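Local atomic coordinates of putative sporulation-specific glycosylase YdhD (Bacillus subtilis subsp. subtilis str. 168, PDB entry 3CZ8), a protein that probably hydrolyses glycosidic bonds in a polysaccharide during sporulation, as a family 18 glycoside hydrolase related to the class II chitinases. Residues Pro266-Ser271 with His278-Glu283. The protein carries 1 engineered substitution. Numbering follows the deposited sequence.
Sequences PFFRYS and HEVWFE
Phe267 to Tyr270 pair with His278 to Trp281 as the two arms of an antiparallel beta hairpin in the five-stranded sheet that accompanies the TIM barrel of this family 18 glycosidase domain, consistent with the alpha+beta insertion found in many chitinases of the family. Phe268 and Val280 form a hydrogen-bonded pair, Phe268 N to Val280 O 3.0 Å and Val280 N to Phe268 O 2.9 Å, and Tyr270 with His278 forms the next. One face of the hairpin carries Phe267, Arg269, Glu279 and Trp281. The Phe267 ring lies in an offset stack on the six-membered ring of Trp281, planes 14° apart, while Phe267 CB sits squarely over that same indole ring. A glycine in place of Trp281 would probably leave the Phe267 ring without its stacking partner and Glu279 OE1 without the indole N-H that helps hold the carboxylate. On the other face, Val280 CB presses on one side of the Phe268 ring, and Phe282 CE1 meets that ring at its edge, 3.7 Å from Phe268 CD2. Helix 243-252 covers this side, touching Phe268, Tyr270 and Phe282. The Tyr270 and His278 rings are nearly parallel but slid apart, with His278 CB over the tyrosine face; Asp227 on strand 225-229 accepts hydrogen bonds from Tyr270 OH and His278 ND1. Where the strand pairing ends, Pro266 CG rests over the centre of the Phe282 ring. On the Phe267 and Trp281 face, Arg269 runs extended from CG to NE (chi3 -179°), bringing its guanidinium edge to the carboxylate in a salt bridge whose two bonds are weak: Arg269 NE and NH2 both reach Glu279 OE2 at 2.9 Å, whereas Trp281 NE1 donates to Glu279 OE1 at 2.8 Å in a nearly straight bond of 171°.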
ATOM      1  N   PRO A 266     -15.925  11.302   4.594  1.00 48.92           N
ATOM      2  CA  PRO A 266     -15.188  12.557   4.470  1.00 44.34           C
ATOM      3  C   PRO A 266     -14.966  12.960   3.019  1.00 41.81           C
ATOM      4  O   PRO A 266     -14.848  12.102   2.138  1.00 47.47           O
ATOM      5  CB  PRO A 266     -13.855  12.254   5.155  1.00 39.50           C
ATOM      6  CG  PRO A 266     -13.667  10.796   4.989  1.00 43.90           C
ATOM      7  CD  PRO A 266     -15.039  10.181   4.962  1.00 35.39           C
ATOM      8  N   PHE A 267     -14.927  14.267   2.786  1.00 50.35           N
ATOM      9  CA  PHE A 267     -14.657  14.822   1.464  1.00 32.65           C
ATOM     10  C   PHE A 267     -14.010  16.193   1.567  1.00 41.38           C
ATOM     11  O   PHE A 267     -14.096  16.844   2.608  1.00 47.33           O
ATOM     12  CB  PHE A 267     -15.928  14.866   0.594  1.00 41.80           C
ATOM     13  CG  PHE A 267     -16.948  15.891   1.019  1.00 30.13           C
ATOM     14  CD1 PHE A 267     -17.129  17.053   0.276  1.00 45.32           C
ATOM     15  CD2 PHE A 267     -17.745  15.688   2.148  1.00 42.84           C
ATOM     16  CE1 PHE A 267     -18.073  18.003   0.658  1.00 41.41           C
ATOM     17  CE2 PHE A 267     -18.689  16.632   2.535  1.00 50.96           C
ATOM     18  CZ  PHE A 267     -18.854  17.789   1.791  1.00 42.18           C
ATOM     19  N   PHE A 268     -13.341  16.610   0.496  1.00 35.89           N
ATOM     20  CA  PHE A 268     -12.861  17.982   0.376  1.00 38.68           C
ATOM     21  C   PHE A 268     -12.743  18.407  -1.080  1.00 37.39           C
ATOM     22  O   PHE A 268     -12.712  17.566  -1.979  1.00 35.64           O
ATOM     23  CB  PHE A 268     -11.538  18.204   1.131  1.00 37.86           C
ATOM     24  CG  PHE A 268     -10.371  17.415   0.599  1.00 38.11           C
ATOM     25  CD1 PHE A 268      -9.512  17.963  -0.347  1.00 29.78           C
ATOM     26  CD2 PHE A 268     -10.105  16.136   1.080  1.00 42.00           C
ATOM     27  CE1 PHE A 268      -8.419  17.243  -0.821  1.00 31.70           C
ATOM     28  CE2 PHE A 268      -9.025  15.410   0.608  1.00 28.77           C
ATOM     29  CZ  PHE A 268      -8.173  15.971  -0.344  1.00 34.42           C
ATOM     30  N   ARG A 269     -12.687  19.718  -1.298  1.00 41.95           N
ATOM     31  CA  ARG A 269     -12.416  20.273  -2.622  1.00 44.67           C
ATOM     32  C   ARG A 269     -11.196  21.186  -2.573  1.00 41.17           C
ATOM     33  O   ARG A 269     -10.888  21.763  -1.528  1.00 42.80           O
ATOM     34  CB  ARG A 269     -13.634  21.034  -3.155  1.00 46.55           C
ATOM     35  CG  ARG A 269     -14.841  20.160  -3.453  1.00 53.52           C
ATOM     36  CD  ARG A 269     -16.034  20.978  -3.923  1.00 53.66           C
ATOM     37  NE  ARG A 269     -17.188  20.124  -4.189  1.00 64.18           N
ATOM     38  CZ  ARG A 269     -18.155  19.860  -3.312  1.00 69.60           C
ATOM     39  NH1 ARG A 269     -18.127  20.392  -2.095  1.00 48.54           N
ATOM     40  NH2 ARG A 269     -19.158  19.062  -3.655  1.00 52.71           N
ATOM     41  N   TYR A 270     -10.499  21.294  -3.700  1.00 43.79           N
ATOM     42  CA  TYR A 270      -9.369  22.212  -3.842  1.00 47.32           C
ATOM     43  C   TYR A 270      -9.196  22.644  -5.296  1.00 51.53           C
ATOM     44  O   TYR A 270      -9.741  22.014  -6.202  1.00 47.85           O
ATOM     45  CB  TYR A 270      -8.069  21.586  -3.303  1.00 43.34           C
ATOM     46  CG  TYR A 270      -7.523  20.408  -4.097  1.00 34.79           C
ATOM     47  CD1 TYR A 270      -6.671  20.607  -5.187  1.00 29.48           C
ATOM     48  CD2 TYR A 270      -7.840  19.095  -3.743  1.00 38.94           C
ATOM     49  CE1 TYR A 270      -6.169  19.528  -5.921  1.00 38.91           C
ATOM     50  CE2 TYR A 270      -7.331  18.005  -4.458  1.00 29.56           C
ATOM     51  CZ  TYR A 270      -6.493  18.234  -5.542  1.00 19.00           C
ATOM     52  OH  TYR A 270      -5.990  17.180  -6.260  1.00 38.38           O
ATOM     53  N   SER A 271      -8.432  23.713  -5.508  1.00 53.65           N
ATOM     54  CA  SER A 271      -8.048  24.145  -6.852  1.00 51.43           C
ATOM     55  C   SER A 271      -6.554  23.933  -7.031  1.00 44.10           C
ATOM     56  O   SER A 271      -5.761  24.350  -6.186  1.00 54.83           O
ATOM     57  CB  SER A 271      -8.402  25.617  -7.077  1.00 45.32           C
ATOM     58  OG  SER A 271      -9.794  25.835  -6.934  1.00 76.46           O
ATOM     59  N   HIS A 278     -10.975  20.341  -7.986  1.00 50.14           N
ATOM     60  CA  HIS A 278     -10.933  18.917  -7.714  1.00 42.08           C
ATOM     61  C   HIS A 278     -11.899  18.580  -6.590  1.00 42.07           C
ATOM     62  O   HIS A 278     -12.154  19.413  -5.728  1.00 46.85           O
ATOM     63  CB  HIS A 278      -9.535  18.511  -7.273  1.00 28.55           C
ATOM     64  CG  HIS A 278      -8.522  18.501  -8.370  1.00 37.66           C
ATOM     65  ND1 HIS A 278      -8.000  17.334  -8.883  1.00 32.42           N
ATOM     66  CD2 HIS A 278      -7.915  19.511  -9.034  1.00 37.22           C
ATOM     67  CE1 HIS A 278      -7.120  17.626  -9.826  1.00 49.42           C
ATOM     68  NE2 HIS A 278      -7.052  18.940  -9.939  1.00 35.50           N
ATOM     69  N   GLU A 279     -12.423  17.355  -6.602  1.00 37.42           N
ATOM     70  CA  GLU A 279     -13.259  16.846  -5.514  1.00 35.81           C
ATOM     71  C   GLU A 279     -12.749  15.471  -5.098  1.00 33.39           C
ATOM     72  O   GLU A 279     -12.554  14.587  -5.938  1.00 36.90           O
ATOM     73  CB  GLU A 279     -14.729  16.770  -5.934  1.00 30.86           C
ATOM     74  CG  GLU A 279     -15.688  16.399  -4.809  1.00 39.42           C
ATOM     75  CD  GLU A 279     -17.153  16.574  -5.192  1.00 44.76           C
ATOM     76  OE1 GLU A 279     -17.930  15.610  -5.034  1.00 50.53           O
ATOM     77  OE2 GLU A 279     -17.532  17.677  -5.644  1.00 63.97           O
ATOM     78  N   VAL A 280     -12.519  15.309  -3.798  1.00 37.56           N
ATOM     79  CA  VAL A 280     -11.934  14.085  -3.258  1.00 36.69           C
ATOM     80  C   VAL A 280     -12.874  13.472  -2.227  1.00 34.76           C
ATOM     81  O   VAL A 280     -13.311  14.157  -1.308  1.00 39.26           O
ATOM     82  CB  VAL A 280     -10.537  14.349  -2.621  1.00 35.80           C
ATOM     83  CG1 VAL A 280      -9.881  13.047  -2.134  1.00 26.68           C
ATOM     84  CG2 VAL A 280      -9.618  15.069  -3.601  1.00 24.65           C
ATOM     85  N   TRP A 281     -13.189  12.190  -2.407  1.00 27.23           N
ATOM     86  CA  TRP A 281     -13.918  11.390  -1.418  1.00 20.93           C
ATOM     87  C   TRP A 281     -13.064  10.202  -0.985  1.00 28.64           C
ATOM     88  O   TRP A 281     -12.448   9.532  -1.819  1.00 24.96           O
ATOM     89  CB  TRP A 281     -15.234  10.874  -2.012  1.00 33.70           C
ATOM     90  CG  TRP A 281     -16.253  11.940  -2.235  1.00 25.25           C
ATOM     91  CD1 TRP A 281     -16.354  12.764  -3.323  1.00 27.05           C
ATOM     92  CD2 TRP A 281     -17.324  12.304  -1.352  1.00 21.77           C
ATOM     93  NE1 TRP A 281     -17.416  13.621  -3.168  1.00 30.73           N
ATOM     94  CE2 TRP A 281     -18.027  13.363  -1.967  1.00 34.70           C
ATOM     95  CE3 TRP A 281     -17.745  11.850  -0.091  1.00 35.98           C
ATOM     96  CZ2 TRP A 281     -19.143  13.968  -1.372  1.00 35.13           C
ATOM     97  CZ3 TRP A 281     -18.857  12.455   0.503  1.00 33.03           C
ATOM     98  CH2 TRP A 281     -19.541  13.502  -0.142  1.00 39.22           C
ATOM     99  N   PHE A 282     -13.044   9.931   0.319  1.00 26.35           N
ATOM    100  CA  PHE A 282     -12.164   8.917   0.886  1.00 28.14           C
ATOM    101  C   PHE A 282     -12.753   8.387   2.189  1.00 31.47           C
ATOM    102  O   PHE A 282     -13.949   8.533   2.428  1.00 36.31           O
ATOM    103  CB  PHE A 282     -10.730   9.466   1.077  1.00 26.15           C
ATOM    104  CG  PHE A 282     -10.622  10.593   2.082  1.00 25.07           C
ATOM    105  CD1 PHE A 282     -11.046  11.878   1.765  1.00 24.56           C
ATOM    106  CD2 PHE A 282     -10.060  10.370   3.335  1.00 33.04           C
ATOM    107  CE1 PHE A 282     -10.940  12.909   2.691  1.00 32.18           C
ATOM    108  CE2 PHE A 282      -9.951  11.395   4.265  1.00 33.05           C
ATOM    109  CZ  PHE A 282     -10.394  12.662   3.944  1.00 23.24           C
ATOM    110  N   GLU A 283     -11.920   7.744   3.002  1.00 32.78           N
ATOM    111  CA  GLU A 283     -12.326   7.220   4.305  1.00 31.09           C
ATOM    112  C   GLU A 283     -11.367   7.698   5.390  1.00 37.85           C
ATOM    113  O   GLU A 283     -10.149   7.643   5.214  1.00 39.23           O
ATOM    114  CB  GLU A 283     -12.332   5.691   4.284  1.00 27.47           C
ATOM    115  CG  GLU A 283     -13.385   5.064   3.388  1.00 41.44           C
ATOM    116  CD  GLU A 283     -14.772   5.046   4.008  1.00 50.71           C
ATOM    117  OE1 GLU A 283     -14.882   4.900   5.241  1.00 59.71           O
ATOM    118  OE2 GLU A 283     -15.757   5.163   3.256  1.00 37.87           O
TER